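PDB 4JJJ: cellulose 1,4-beta-cellobiosidase from Thermobifida fusca, which probably hydrolyses 1,4-beta linkages in cellulose to release cellobiose, through the glycoside hydrolase family 48 module that this chain represents. Local coordinates for residues H189-F195 with Y213-Y219. The protein carries 1 engineered substitution. Residues are numbered along the deposited sequence; the frame is centred on the assembly and turned at random.
Sequences HPSCDDF and YAKQWRY. With CA (calcium ion), chain H.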
loop_
_atom_site.group_PDB
_atom_site.type_symbol
_atom_site.label_atom_id
_atom_site.label_comp_id
_atom_site.label_asym_id
_atom_site.label_seq_id
_atom_site.Cartn_x
_atom_site.Cartn_y
_atom_site.Cartn_z
ATOM N N HIS A 189 13.049 -12.246 2.866
ATOM C CA HIS A 189 14.082 -12.588 1.893
ATOM C C HIS A 189 14.568 -11.394 1.092
ATOM O O HIS A 189 13.918 -10.328 0.992
ATOM C CB HIS A 189 13.557 -13.699 0.988
ATOM C CG HIS A 189 12.326 -13.336 0.230
ATOM N ND1 HIS A 189 11.046 -13.444 0.734
ATOM C CD2 HIS A 189 12.202 -12.769 -0.970
ATOM C CE1 HIS A 189 10.178 -13.004 -0.159
ATOM N NE2 HIS A 189 10.843 -12.613 -1.215
ATOM N N PRO A 190 15.771 -11.531 0.500
ATOM C CA PRO A 190 16.326 -10.400 -0.262
ATOM C C PRO A 190 15.634 -10.313 -1.656
ATOM O O PRO A 190 15.384 -11.351 -2.352
ATOM C CB PRO A 190 17.774 -10.816 -0.509
ATOM C CG PRO A 190 17.746 -12.300 -0.458
ATOM C CD PRO A 190 16.713 -12.688 0.548
ATOM N N SER A 191 15.338 -9.092 -2.082
ATOM C CA SER A 191 14.858 -8.883 -3.441
ATOM C C SER A 191 15.889 -9.316 -4.538
ATOM O O SER A 191 15.539 -9.744 -5.631
ATOM C CB SER A 191 14.521 -7.413 -3.651
ATOM O OG SER A 191 13.500 -7.091 -2.713
ATOM N N CYS A 192 17.159 -9.113 -4.232
ATOM C CA CYS A 192 18.255 -9.533 -5.094
ATOM C C CYS A 192 18.889 -10.721 -4.454
ATOM O O CYS A 192 19.563 -10.534 -3.425
ATOM C CB CYS A 192 19.217 -8.398 -5.228
ATOM S SG CYS A 192 20.566 -8.755 -6.434
ATOM N N ASP A 193 18.644 -11.913 -4.980
ATOM C CA ASP A 193 19.042 -13.191 -4.351
ATOM C C ASP A 193 20.188 -13.809 -5.212
ATOM O O ASP A 193 19.951 -14.275 -6.293
ATOM C CB ASP A 193 17.833 -14.154 -4.305
ATOM C CG ASP A 193 18.051 -15.308 -3.294
ATOM O OD1 ASP A 193 19.285 -15.618 -3.083
ATOM O OD2 ASP A 193 17.065 -15.792 -2.786
ATOM N N ASP A 194 21.411 -13.765 -4.647
ATOM C CA ASP A 194 22.622 -14.329 -5.239
ATOM C C ASP A 194 23.002 -15.588 -4.496
ATOM O O ASP A 194 24.128 -16.092 -4.635
ATOM C CB ASP A 194 23.766 -13.334 -5.261
ATOM C CG ASP A 194 24.391 -13.130 -3.894
ATOM O OD1 ASP A 194 23.699 -13.412 -2.885
ATOM O OD2 ASP A 194 25.573 -12.748 -3.861
ATOM N N PHE A 195 22.082 -16.116 -3.719
ATOM C CA PHE A 195 22.226 -17.311 -3.003
ATOM C C PHE A 195 23.197 -17.231 -1.825
ATOM O O PHE A 195 23.521 -18.288 -1.275
ATOM C CB PHE A 195 22.576 -18.555 -3.863
ATOM C CG PHE A 195 21.726 -18.792 -5.055
ATOM C CD1 PHE A 195 20.480 -18.197 -5.245
ATOM C CD2 PHE A 195 22.163 -19.669 -6.039
ATOM C CE1 PHE A 195 19.721 -18.434 -6.375
ATOM C CE2 PHE A 195 21.379 -19.896 -7.160
ATOM C CZ PHE A 195 20.127 -19.349 -7.295
ATOM N N TYR A 213 17.435 -23.191 -10.940
ATOM C CA TYR A 213 17.332 -21.880 -10.225
ATOM C C TYR A 213 18.492 -20.985 -10.574
ATOM O O TYR A 213 19.680 -21.360 -10.594
ATOM C CB TYR A 213 17.215 -22.024 -8.675
ATOM C CG TYR A 213 15.949 -22.704 -8.307
ATOM C CD1 TYR A 213 14.741 -21.987 -8.235
ATOM C CD2 TYR A 213 15.878 -24.028 -8.081
ATOM C CE1 TYR A 213 13.538 -22.610 -7.937
ATOM C CE2 TYR A 213 14.680 -24.697 -7.804
ATOM C CZ TYR A 213 13.484 -23.959 -7.689
ATOM O OH TYR A 213 12.312 -24.561 -7.378
ATOM N N ALA A 214 18.195 -19.736 -10.889
ATOM C CA ALA A 214 19.228 -18.834 -11.231
ATOM C C ALA A 214 19.225 -17.640 -10.261
ATOM O O ALA A 214 18.147 -17.239 -9.822
ATOM C CB ALA A 214 19.025 -18.328 -12.679
ATOM N N LYS A 215 20.393 -17.083 -10.027
ATOM C CA LYS A 215 20.493 -15.822 -9.231
ATOM C C LYS A 215 19.690 -14.754 -9.965
ATOM O O LYS A 215 19.749 -14.685 -11.213
ATOM C CB LYS A 215 21.945 -15.421 -9.120
ATOM C CG LYS A 215 22.756 -16.461 -8.360
ATOM C CD LYS A 215 24.181 -16.071 -8.275
ATOM C CE LYS A 215 25.016 -17.116 -7.506
ATOM N NZ LYS A 215 26.415 -16.622 -7.365
ATOM N N GLN A 216 18.939 -13.917 -9.220
ATOM C CA GLN A 216 17.949 -13.008 -9.880
ATOM C C GLN A 216 17.491 -11.960 -8.876
ATOM O O GLN A 216 17.745 -12.047 -7.642
ATOM C CB GLN A 216 16.744 -13.854 -10.276
ATOM C CG GLN A 216 16.020 -14.496 -9.101
ATOM C CD GLN A 216 14.927 -15.396 -9.594
ATOM O OE1 GLN A 216 13.727 -15.055 -9.558
ATOM N NE2 GLN A 216 15.296 -16.554 -10.091
ATOM N N TRP A 217 16.887 -10.938 -9.451
ATOM C CA TRP A 217 16.294 -9.832 -8.678
ATOM C C TRP A 217 14.832 -9.792 -9.065
ATOM O O TRP A 217 14.415 -10.147 -10.164
ATOM C CB TRP A 217 17.002 -8.525 -9.094
ATOM C CG TRP A 217 17.119 -8.225 -10.563
ATOM C CD1 TRP A 217 18.052 -8.624 -11.414
ATOM C CD2 TRP A 217 16.126 -7.548 -11.340
ATOM N NE1 TRP A 217 17.777 -8.226 -12.695
ATOM C CE2 TRP A 217 16.577 -7.537 -12.681
ATOM C CE3 TRP A 217 14.914 -6.928 -11.009
ATOM C CZ2 TRP A 217 15.828 -6.922 -13.719
ATOM C CZ3 TRP A 217 14.170 -6.326 -12.031
ATOM C CH2 TRP A 217 14.610 -6.336 -13.356
ATOM N N ARG A 218 14.012 -9.225 -8.148
ATOM C CA ARG A 218 12.651 -8.913 -8.433
ATOM C C ARG A 218 12.160 -7.855 -7.411
ATOM O O ARG A 218 12.636 -7.873 -6.275
ATOM C CB ARG A 218 11.732 -10.116 -8.370
ATOM C CG ARG A 218 11.781 -10.959 -7.100
ATOM C CD ARG A 218 12.708 -12.169 -7.315
ATOM N NE ARG A 218 12.554 -13.108 -6.172
ATOM C CZ ARG A 218 13.286 -13.120 -5.074
ATOM N NH1 ARG A 218 14.281 -12.246 -4.908
ATOM N NH2 ARG A 218 12.982 -13.978 -4.160
ATOM N N TYR A 219 11.222 -7.022 -7.846
ATOM C CA TYR A 219 10.711 -5.917 -7.020
ATOM C C TYR A 219 9.198 -5.944 -7.169
ATOM O O TYR A 219 8.677 -6.422 -8.135
ATOM C CB TYR A 219 11.287 -4.539 -7.459
ATOM C CG TYR A 219 12.788 -4.569 -7.312
ATOM C CD1 TYR A 219 13.404 -4.565 -6.046
ATOM C CD2 TYR A 219 13.616 -4.788 -8.416
ATOM C CE1 TYR A 219 14.803 -4.678 -5.923
ATOM C CE2 TYR A 219 14.986 -4.867 -8.293
ATOM C CZ TYR A 219 15.580 -4.887 -7.022
ATOM O OH TYR A 219 16.970 -5.087 -6.787
HETATM CA CA CA H . 26.485 -10.606 -3.273
HETATM O O HOH W 1 15.046 -14.112 -2.201
HETATM O O HOH W 2 11.360 -8.599 -4.036
HETATM O O HOH W 3 27.079 -14.307 -5.651
HETATM O O HOH W 4 26.466 -8.188 -3.442
HETATM O O HOH W 5 26.254 -10.498 -5.674
HETATM O O HOH W 6 26.887 -11.270 -1.325
HETATM O O HOH W 7 28.682 -10.432 -3.655
#
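Over one face of the Phe195 ring sits Lys215 CG, 3.8 Å from the centroid and only 7° off the normal, a CH-pi contact; Tyr213 O and Asp193 OD1 lie at the ring edge, near its plane. The second flat group, the Arg218 guanidinium, takes Ser191 O and a water at its edge, while the His189 ring meets it obliquely, the two planes 43° apart. Arg218 NH1 donates to Pro190 O at 2.9 Å, on a lone pair in the carbonyl plane, and more weakly to Ser191 O. Arg218 NH2 gives a hydrogen to the water, which in turn donates to Pro190 O and Asp193 OD2, so carboxylate and guanidinium are linked through solvent; Asp193 OD2 also accepts from Tyr203 N. With CG between the backbone N and the carbonyl carbon (chi1 52°) and a bend at chi2, the arginine chain folds back toward these carbonyls. Replacing Arg218 by an alanine would remove the guanidinium and is likely to leave Pro190 O and Ser191 O without their side-chain donor and the water with one partner fewer. The backbones are antiparallel: Asp193 N reaches Gln216 O at 2.8 Å, Gln216 N returns to Asp193 O at 3.1 Å, and Arg218 N bonds Ser191 O at 3.0 Å. Phe195 N closes an Asx turn on Asp193 OD1. Beyond it, Asp194 OD2 binds calcium at 2.4 Å, together with four waters and Cys161 O, and shares a further water with Lys215 NZ, while Asp194 OD1 is held by Thr196 OG1; Cys161 is also disulfide-bonded to Cys192. Arg218 belongs to the glycan pocket and touches a bound glucose unit, which places this pairing beside the pocket. Strand 192-193 is an edge strand of an antiparallel sheet, paired with 216-220, which strand 302-306 flanks on its other edge; strand 189-190 instead joins 170-173 in a separate sheet, and helix 223-242 follows strand 216-220 in the chain.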